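Local coordinates for unsaturated glucuronyl hydrolase (Streptococcus agalactiae, PDB 2ZZR), which hydrolyses unsaturated hyaluronan, chondroitin and heparin disaccharides, releasing the unsaturated uronic acid from their non-reducing end, at residues Trp68-Glu82 with Phe117-Ile129. Numbering follows the deposited sequence.
Sequences WTNGFWTGCLWLAYE and FLYTPSCTAEYRI
The indole of W78 lies across the aliphatic chain of E126, its CZ2 3.4 Å from E126 CB, with the ring and carboxylate planes turned 41° apart. With its backbone N over one face of the indole, E126 runs past the CZ2-CH2 rim because CG stands opposite that N (chi1 -173°) and the chain beyond stays extended; its OE2 is hydrogen-bonded to H94. On the CZ2 side of the indole, NE1 gives a weak, bent hydrogen bond to S122 O (2.9 Å), a carbonyl within the pi-type turn at 120-124. On the far side I129 CD1 rests against CE3, and its CG2 meets the edge of the Y81 ring.

Toward the helix starts, G71 and G75 present no side chain to P121 and L118, and G71 CA approaches L118 O to 3.4 Å in a CA-H...O contact. L118 O is also taken by the S122 hydroxyl (2.7 Å), on a lone pair. A water receives a weak bond from G71 N and donates to W68 O and, weakly, to F117 O.

F117 packs against W68 and F72, which also touch each other, its CD2 3.3 Å from F72 CZ and its CD1 3.6 Å from W68 CE3; both ring pairs are oblique. The helices run roughly parallel, 31° apart and 7.2 Å at closest approach, as successive inner helices of the (alpha/alpha)6 barrel of glycoside hydrolase family 88, joined through the outer helix 87-105, and the aromatic cluster borders the substrate site through F117, beside D114, the probable nucleophile, and W250.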
ATOM      1  N   TRP A  68       8.472  -9.424  -4.425  1.00 14.85           N
ATOM      2  CA  TRP A  68       8.305  -8.093  -3.829  1.00 14.20           C
ATOM      3  C   TRP A  68       7.231  -8.097  -2.741  1.00 14.43           C
ATOM      4  O   TRP A  68       7.028  -7.087  -2.062  1.00 14.30           O
ATOM      5  CB  TRP A  68       7.961  -7.036  -4.899  1.00 14.21           C
ATOM      6  CG  TRP A  68       6.582  -7.147  -5.517  1.00 13.96           C
ATOM      7  CD1 TRP A  68       6.221  -7.929  -6.581  1.00 14.34           C
ATOM      8  CD2 TRP A  68       5.396  -6.440  -5.121  1.00 12.99           C
ATOM      9  NE1 TRP A  68       4.889  -7.757  -6.867  1.00 14.57           N
ATOM     10  CE2 TRP A  68       4.356  -6.850  -5.988  1.00 14.10           C
ATOM     11  CE3 TRP A  68       5.111  -5.503  -4.114  1.00 13.86           C
ATOM     12  CZ2 TRP A  68       3.043  -6.363  -5.876  1.00 14.35           C
ATOM     13  CZ3 TRP A  68       3.805  -5.010  -4.005  1.00 14.16           C
ATOM     14  CH2 TRP A  68       2.788  -5.443  -4.885  1.00 14.50           C
ATOM     15  N   THR A  69       6.582  -9.248  -2.575  1.00 13.99           N
ATOM     16  CA  THR A  69       5.333  -9.368  -1.817  1.00 14.29           C
ATOM     17  C   THR A  69       5.462 -10.136  -0.496  1.00 14.16           C
ATOM     18  O   THR A  69       4.491 -10.220   0.264  1.00 14.28           O
ATOM     19  CB  THR A  69       4.272 -10.097  -2.652  1.00 14.39           C
ATOM     20  OG1 THR A  69       4.842 -11.288  -3.219  1.00 14.14           O
ATOM     21  CG2 THR A  69       3.751  -9.209  -3.770  1.00 15.40           C
ATOM     22  N   ASN A  70       6.635 -10.706  -0.233  1.00 14.26           N
ATOM     23  CA  ASN A  70       6.801 -11.598   0.932  1.00 14.32           C
ATOM     24  C   ASN A  70       6.499 -10.942   2.279  1.00 14.71           C
ATOM     25  O   ASN A  70       5.964 -11.596   3.179  1.00 15.45           O
ATOM     26  CB  ASN A  70       8.198 -12.201   0.969  1.00 14.31           C
ATOM     27  CG  ASN A  70       8.493 -13.030  -0.255  1.00 14.06           C
ATOM     28  OD1 ASN A  70       8.313 -14.254  -0.255  1.00 17.17           O
ATOM     29  ND2 ASN A  70       8.927 -12.368  -1.313  1.00 13.84           N
ATOM     30  N   GLY A  71       6.836  -9.662   2.397  1.00 14.48           N
ATOM     31  CA  GLY A  71       6.624  -8.890   3.630  1.00 14.28           C
ATOM     32  C   GLY A  71       5.170  -8.745   4.042  1.00 14.46           C
ATOM     33  O   GLY A  71       4.882  -8.593   5.233  1.00 14.56           O
ATOM     34  N   PHE A  72       4.255  -8.790   3.068  1.00 14.61           N
ATOM     35  CA  PHE A  72       2.821  -8.673   3.339  1.00 14.64           C
ATOM     36  C   PHE A  72       2.288  -9.869   4.122  1.00 14.88           C
ATOM     37  O   PHE A  72       1.397  -9.717   4.957  1.00 14.87           O
ATOM     38  CB  PHE A  72       2.013  -8.473   2.051  1.00 15.00           C
ATOM     39  CG  PHE A  72       2.303  -7.175   1.351  1.00 14.69           C
ATOM     40  CD1 PHE A  72       2.022  -5.953   1.970  1.00 14.50           C
ATOM     41  CD2 PHE A  72       2.857  -7.170   0.071  1.00 14.25           C
ATOM     42  CE1 PHE A  72       2.289  -4.744   1.325  1.00 15.34           C
ATOM     43  CE2 PHE A  72       3.131  -5.965  -0.579  1.00 15.25           C
ATOM     44  CZ  PHE A  72       2.846  -4.753   0.047  1.00 14.97           C
ATOM     45  N   TRP A  73       2.846 -11.050   3.861  1.00 14.94           N
ATOM     46  CA  TRP A  73       2.513 -12.246   4.641  1.00 15.22           C
ATOM     47  C   TRP A  73       2.895 -12.049   6.115  1.00 15.27           C
ATOM     48  O   TRP A  73       2.048 -12.185   7.004  1.00 15.38           O
ATOM     49  CB  TRP A  73       3.198 -13.489   4.051  1.00 15.59           C
ATOM     50  CG  TRP A  73       3.188 -14.692   4.970  1.00 15.56           C
ATOM     51  CD1 TRP A  73       4.276 -15.303   5.528  1.00 16.66           C
ATOM     52  CD2 TRP A  73       2.036 -15.410   5.442  1.00 16.12           C
ATOM     53  NE1 TRP A  73       3.875 -16.363   6.312  1.00 15.65           N
ATOM     54  CE2 TRP A  73       2.508 -16.451   6.279  1.00 16.25           C
ATOM     55  CE3 TRP A  73       0.653 -15.282   5.233  1.00 16.01           C
ATOM     56  CZ2 TRP A  73       1.645 -17.357   6.913  1.00 16.40           C
ATOM     57  CZ3 TRP A  73      -0.212 -16.184   5.868  1.00 16.67           C
ATOM     58  CH2 TRP A  73       0.294 -17.209   6.695  1.00 16.57           C
ATOM     59  N   THR A  74       4.157 -11.706   6.357  1.00 15.16           N
ATOM     60  CA  THR A  74       4.660 -11.443   7.708  1.00 15.40           C
ATOM     61  C   THR A  74       3.850 -10.329   8.382  1.00 15.60           C
ATOM     62  O   THR A  74       3.528 -10.423   9.569  1.00 15.26           O
ATOM     63  CB  THR A  74       6.155 -11.086   7.704  1.00 15.42           C
ATOM     64  OG1 THR A  74       6.874 -12.005   6.862  1.00 15.95           O
ATOM     65  CG2 THR A  74       6.735 -11.142   9.127  1.00 14.57           C
ATOM     66  N   GLY A  75       3.501  -9.293   7.612  1.00 15.12           N
ATOM     67  CA  GLY A  75       2.641  -8.215   8.122  1.00 15.36           C
ATOM     68  C   GLY A  75       1.285  -8.687   8.627  1.00 15.49           C
ATOM     69  O   GLY A  75       0.806  -8.203   9.661  1.00 15.27           O
ATOM     70  N   CYS A  76       0.659  -9.619   7.903  1.00 15.11           N
ATOM     71  CA  CYS A  76      -0.609 -10.221   8.347  1.00 15.51           C
ATOM     72  C   CYS A  76      -0.411 -10.909   9.699  1.00 15.90           C
ATOM     73  O   CYS A  76      -1.239 -10.765  10.608  1.00 16.07           O
ATOM     74  CB  CYS A  76      -1.149 -11.238   7.331  1.00 15.28           C
ATOM     75  SG  CYS A  76      -1.826 -10.535   5.794  1.00 15.93           S
ATOM     76  N   LEU A  77       0.688 -11.646   9.825  1.00 16.15           N
ATOM     77  CA  LEU A  77       1.010 -12.337  11.079  1.00 16.65           C
ATOM     78  C   LEU A  77       1.201 -11.368  12.250  1.00 16.83           C
ATOM     79  O   LEU A  77       0.676 -11.611  13.345  1.00 17.17           O
ATOM     80  CB  LEU A  77       2.248 -13.224  10.917  1.00 16.89           C
ATOM     81  CG  LEU A  77       2.179 -14.287   9.816  1.00 17.07           C
ATOM     82  CD1 LEU A  77       3.468 -15.103   9.787  1.00 17.78           C
ATOM     83  CD2 LEU A  77       0.951 -15.178   9.943  1.00 18.21           C
ATOM     84  N   TRP A  78       1.938 -10.280  12.025  1.00 16.58           N
ATOM     85  CA  TRP A  78       2.172  -9.287  13.082  1.00 16.73           C
ATOM     86  C   TRP A  78       0.883  -8.572  13.477  1.00 16.92           C
ATOM     87  O   TRP A  78       0.653  -8.318  14.664  1.00 16.83           O
ATOM     88  CB  TRP A  78       3.245  -8.258  12.699  1.00 16.71           C
ATOM     89  CG  TRP A  78       4.657  -8.768  12.715  1.00 17.19           C
ATOM     90  CD1 TRP A  78       5.569  -8.678  11.700  1.00 16.90           C
ATOM     91  CD2 TRP A  78       5.321  -9.442  13.795  1.00 17.68           C
ATOM     92  NE1 TRP A  78       6.762  -9.245  12.082  1.00 18.22           N
ATOM     93  CE2 TRP A  78       6.637  -9.730  13.360  1.00 17.88           C
ATOM     94  CE3 TRP A  78       4.930  -9.840  15.083  1.00 18.31           C
ATOM     95  CZ2 TRP A  78       7.565 -10.403  14.165  1.00 17.71           C
ATOM     96  CZ3 TRP A  78       5.855 -10.503  15.886  1.00 17.28           C
ATOM     97  CH2 TRP A  78       7.158 -10.772  15.428  1.00 17.46           C
ATOM     98  N   LEU A  79       0.037  -8.262  12.496  1.00 16.82           N
ATOM     99  CA  LEU A  79      -1.249  -7.632  12.795  1.00 16.80           C
ATOM    100  C   LEU A  79      -2.109  -8.544  13.661  1.00 17.60           C
ATOM    101  O   LEU A  79      -2.707  -8.095  14.642  1.00 17.94           O
ATOM    102  CB  LEU A  79      -1.995  -7.278  11.518  1.00 16.42           C
ATOM    103  CG  LEU A  79      -1.398  -6.094  10.763  1.00 15.21           C
ATOM    104  CD1 LEU A  79      -2.117  -5.976   9.439  1.00 14.54           C
ATOM    105  CD2 LEU A  79      -1.522  -4.794  11.570  1.00 14.61           C
ATOM    106  N   ALA A  80      -2.152  -9.822  13.290  1.00 17.72           N
ATOM    107  CA  ALA A  80      -2.875 -10.836  14.059  1.00 18.70           C
ATOM    108  C   ALA A  80      -2.303 -10.935  15.474  1.00 19.40           C
ATOM    109  O   ALA A  80      -3.058 -11.037  16.453  1.00 19.42           O
ATOM    110  CB  ALA A  80      -2.799 -12.190  13.348  1.00 18.32           C
ATOM    111  N   TYR A  81      -0.975 -10.894  15.571  1.00 19.86           N
ATOM    112  CA  TYR A  81      -0.271 -10.954  16.851  1.00 20.97           C
ATOM    113  C   TYR A  81      -0.623  -9.780  17.765  1.00 21.50           C
ATOM    114  O   TYR A  81      -0.763  -9.949  18.977  1.00 21.74           O
ATOM    115  CB  TYR A  81       1.244 -11.029  16.636  1.00 21.25           C
ATOM    116  CG  TYR A  81       2.042 -11.026  17.920  1.00 21.37           C
ATOM    117  CD1 TYR A  81       2.801  -9.916  18.292  1.00 21.76           C
ATOM    118  CD2 TYR A  81       2.025 -12.131  18.776  1.00 22.15           C
ATOM    119  CE1 TYR A  81       3.531  -9.909  19.479  1.00 22.60           C
ATOM    120  CE2 TYR A  81       2.747 -12.133  19.958  1.00 21.49           C
ATOM    121  CZ  TYR A  81       3.494 -11.023  20.305  1.00 22.38           C
ATOM    122  OH  TYR A  81       4.213 -11.019  21.474  1.00 22.54           O
ATOM    123  N   GLU A  82      -0.769  -8.590  17.186  1.00 21.52           N
ATOM    124  CA  GLU A  82      -1.213  -7.431  17.955  1.00 21.93           C
ATOM    125  C   GLU A  82      -2.618  -7.623  18.499  1.00 22.37           C
ATOM    126  O   GLU A  82      -2.944  -7.124  19.577  1.00 22.81           O
ATOM    127  CB  GLU A  82      -1.164  -6.170  17.106  1.00 21.69           C
ATOM    128  CG  GLU A  82       0.243  -5.779  16.725  1.00 21.26           C
ATOM    129  CD  GLU A  82       0.344  -4.330  16.352  1.00 22.18           C
ATOM    130  OE1 GLU A  82       0.897  -4.030  15.276  1.00 19.68           O
ATOM    131  OE2 GLU A  82      -0.131  -3.494  17.143  1.00 22.74           O
ATOM    132  N   PHE A 117       8.046  -2.277   0.974  1.00 12.46           N
ATOM    133  CA  PHE A 117       7.008  -3.313   0.983  1.00 12.88           C
ATOM    134  C   PHE A 117       7.513  -4.596   1.644  1.00 12.81           C
ATOM    135  O   PHE A 117       6.769  -5.268   2.363  1.00 13.37           O
ATOM    136  CB  PHE A 117       6.543  -3.658  -0.436  1.00 12.86           C
ATOM    137  CG  PHE A 117       5.606  -2.646  -1.054  1.00 13.46           C
ATOM    138  CD1 PHE A 117       5.695  -2.353  -2.411  1.00 13.78           C
ATOM    139  CD2 PHE A 117       4.618  -2.018  -0.301  1.00 13.19           C
ATOM    140  CE1 PHE A 117       4.826  -1.435  -3.004  1.00 12.64           C
ATOM    141  CE2 PHE A 117       3.741  -1.099  -0.888  1.00 14.12           C
ATOM    142  CZ  PHE A 117       3.845  -0.814  -2.240  1.00 13.27           C
ATOM    143  N   LEU A 118       8.772  -4.934   1.382  1.00 12.93           N
ATOM    144  CA  LEU A 118       9.359  -6.163   1.901  1.00 13.42           C
ATOM    145  C   LEU A 118       9.706  -6.078   3.381  1.00 13.95           C
ATOM    146  O   LEU A 118       9.364  -6.981   4.151  1.00 14.42           O
ATOM    147  CB  LEU A 118      10.601  -6.548   1.087  1.00 13.59           C
ATOM    148  CG  LEU A 118      10.304  -7.194  -0.270  1.00 13.62           C
ATOM    149  CD1 LEU A 118      11.565  -7.289  -1.105  1.00 13.91           C
ATOM    150  CD2 LEU A 118       9.647  -8.571  -0.116  1.00 14.63           C
ATOM    151  N   TYR A 119      10.372  -4.995   3.773  1.00 14.13           N
ATOM    152  CA  TYR A 119      10.978  -4.905   5.105  1.00 14.26           C
ATOM    153  C   TYR A 119      10.151  -4.179   6.153  1.00 14.13           C
ATOM    154  O   TYR A 119      10.302  -4.440   7.344  1.00 13.93           O
ATOM    155  CB  TYR A 119      12.405  -4.355   5.017  1.00 14.73           C
ATOM    156  CG  TYR A 119      13.339  -5.419   4.478  1.00 15.06           C
ATOM    157  CD1 TYR A 119      14.091  -6.215   5.343  1.00 16.27           C
ATOM    158  CD2 TYR A 119      13.417  -5.678   3.107  1.00 14.95           C
ATOM    159  CE1 TYR A 119      14.918  -7.218   4.854  1.00 16.98           C
ATOM    160  CE2 TYR A 119      14.239  -6.684   2.609  1.00 15.66           C
ATOM    161  CZ  TYR A 119      14.985  -7.450   3.486  1.00 16.37           C
ATOM    162  OH  TYR A 119      15.794  -8.457   3.005  1.00 16.18           O
ATOM    163  N   THR A 120       9.278  -3.274   5.718  1.00 13.91           N
ATOM    164  CA  THR A 120       8.456  -2.513   6.673  1.00 13.50           C
ATOM    165  C   THR A 120       7.424  -3.365   7.449  1.00 13.80           C
ATOM    166  O   THR A 120       7.407  -3.314   8.688  1.00 13.96           O
ATOM    167  CB  THR A 120       7.794  -1.279   6.014  1.00 13.49           C
ATOM    168  OG1 THR A 120       8.819  -0.416   5.496  1.00 13.26           O
ATOM    169  CG2 THR A 120       6.938  -0.520   7.042  1.00 13.05           C
ATOM    170  N   PRO A 121       6.565  -4.137   6.744  1.00 14.28           N
ATOM    171  CA  PRO A 121       5.555  -4.940   7.444  1.00 14.18           C
ATOM    172  C   PRO A 121       6.117  -6.199   8.108  1.00 14.63           C
ATOM    173  O   PRO A 121       5.394  -6.875   8.833  1.00 14.36           O
ATOM    174  CB  PRO A 121       4.572  -5.333   6.334  1.00 14.33           C
ATOM    175  CG  PRO A 121       4.968  -4.514   5.126  1.00 14.83           C
ATOM    176  CD  PRO A 121       6.424  -4.276   5.283  1.00 13.98           C
ATOM    177  N   SER A 122       7.390  -6.496   7.859  1.00 14.63           N
ATOM    178  CA  SER A 122       8.027  -7.686   8.418  1.00 14.96           C
ATOM    179  C   SER A 122       8.989  -7.315   9.547  1.00 15.60           C
ATOM    180  O   SER A 122       8.752  -7.640  10.720  1.00 16.74           O
ATOM    181  CB  SER A 122       8.756  -8.453   7.312  1.00 14.39           C
ATOM    182  OG  SER A 122       9.776  -7.648   6.740  1.00 14.28           O
ATOM    183  N   CYS A 123      10.061  -6.618   9.190  1.00 15.42           N
ATOM    184  CA  CYS A 123      11.134  -6.304  10.124  1.00 15.73           C
ATOM    185  C   CYS A 123      10.843  -5.051  10.935  1.00 15.60           C
ATOM    186  O   CYS A 123      10.928  -5.072  12.159  1.00 15.81           O
ATOM    187  CB  CYS A 123      12.457  -6.175   9.378  1.00 15.37           C
ATOM    188  SG  CYS A 123      12.899  -7.712   8.534  1.00 17.66           S
ATOM    189  N   THR A 124      10.479  -3.958  10.269  1.00 15.08           N
ATOM    190  CA  THR A 124      10.182  -2.739  11.026  1.00 14.99           C
ATOM    191  C   THR A 124       8.988  -2.989  11.952  1.00 15.12           C
ATOM    192  O   THR A 124       8.968  -2.511  13.089  1.00 15.17           O
ATOM    193  CB  THR A 124       9.951  -1.519  10.119  1.00 14.85           C
ATOM    194  OG1 THR A 124      10.979  -1.485   9.125  1.00 14.90           O
ATOM    195  CG2 THR A 124      10.019  -0.233  10.929  1.00 14.57           C
ATOM    196  N   ALA A 125       8.020  -3.763  11.466  1.00 15.60           N
ATOM    197  CA  ALA A 125       6.873  -4.189  12.270  1.00 16.12           C
ATOM    198  C   ALA A 125       7.309  -4.804  13.595  1.00 16.87           C
ATOM    199  O   ALA A 125       6.840  -4.380  14.660  1.00 16.30           O
ATOM    200  CB  ALA A 125       6.013  -5.162  11.506  1.00 16.08           C
ATOM    201  N   GLU A 126       8.203  -5.795  13.541  1.00 17.16           N
ATOM    202  CA  GLU A 126       8.653  -6.411  14.790  1.00 18.01           C
ATOM    203  C   GLU A 126       9.352  -5.405  15.688  1.00 18.52           C
ATOM    204  O   GLU A 126       9.130  -5.402  16.902  1.00 19.03           O
ATOM    205  CB  GLU A 126       9.537  -7.641  14.590  1.00 17.90           C
ATOM    206  CG  GLU A 126       9.801  -8.301  15.958  1.00 18.93           C
ATOM    207  CD  GLU A 126      10.479  -9.646  15.905  1.00 20.76           C
ATOM    208  OE1 GLU A 126      10.296 -10.413  16.878  1.00 21.51           O
ATOM    209  OE2 GLU A 126      11.196  -9.933  14.925  1.00 20.55           O
ATOM    210  N   TYR A 127      10.187  -4.547  15.099  1.00 19.10           N
ATOM    211  CA  TYR A 127      10.868  -3.519  15.875  1.00 19.67           C
ATOM    212  C   TYR A 127       9.888  -2.627  16.646  1.00 19.62           C
ATOM    213  O   TYR A 127      10.122  -2.327  17.817  1.00 19.27           O
ATOM    214  CB  TYR A 127      11.814  -2.675  15.020  1.00 20.42           C
ATOM    215  CG  TYR A 127      12.611  -1.698  15.859  1.00 21.67           C
ATOM    216  CD1 TYR A 127      12.321  -0.332  15.838  1.00 22.30           C
ATOM    217  CD2 TYR A 127      13.628  -2.147  16.707  1.00 21.96           C
ATOM    218  CE1 TYR A 127      13.046   0.568  16.620  1.00 23.16           C
ATOM    219  CE2 TYR A 127      14.355  -1.253  17.499  1.00 23.01           C
ATOM    220  CZ  TYR A 127      14.055   0.097  17.450  1.00 22.85           C
ATOM    221  OH  TYR A 127      14.759   0.985  18.226  1.00 23.77           O
ATOM    222  N   ARG A 128       8.802  -2.210  15.990  1.00 19.55           N
ATOM    223  CA  ARG A 128       7.736  -1.443  16.653  1.00 19.83           C
ATOM    224  C   ARG A 128       7.168  -2.204  17.843  1.00 20.09           C
ATOM    225  O   ARG A 128       6.914  -1.623  18.906  1.00 20.25           O
ATOM    226  CB  ARG A 128       6.572  -1.164  15.700  1.00 19.79           C
ATOM    227  CG  ARG A 128       6.925  -0.404  14.452  1.00 19.44           C
ATOM    228  CD  ARG A 128       7.254   1.032  14.743  1.00 19.84           C
ATOM    229  NE  ARG A 128       7.188   1.818  13.515  1.00 17.79           N
ATOM    230  CZ  ARG A 128       7.923   2.893  13.264  1.00 18.47           C
ATOM    231  NH1 ARG A 128       7.764   3.533  12.117  1.00 17.59           N
ATOM    232  NH2 ARG A 128       8.800   3.340  14.155  1.00 18.14           N
ATOM    233  N   ILE A 129       6.958  -3.500  17.639  1.00 20.09           N
ATOM    234  CA  ILE A 129       6.220  -4.332  18.580  1.00 20.52           C
ATOM    235  C   ILE A 129       7.056  -4.695  19.812  1.00 21.09           C
ATOM    236  O   ILE A 129       6.580  -4.567  20.949  1.00 21.20           O
ATOM    237  CB  ILE A 129       5.639  -5.588  17.879  1.00 20.53           C
ATOM    238  CG1 ILE A 129       4.541  -5.172  16.890  1.00 20.25           C
ATOM    239  CG2 ILE A 129       5.083  -6.587  18.904  1.00 20.52           C
ATOM    240  CD1 ILE A 129       4.140  -6.245  15.881  1.00 20.25           C
TER
HETATM  241  O   HOH W   1       6.353  -7.461   0.669  1.00 14.82           O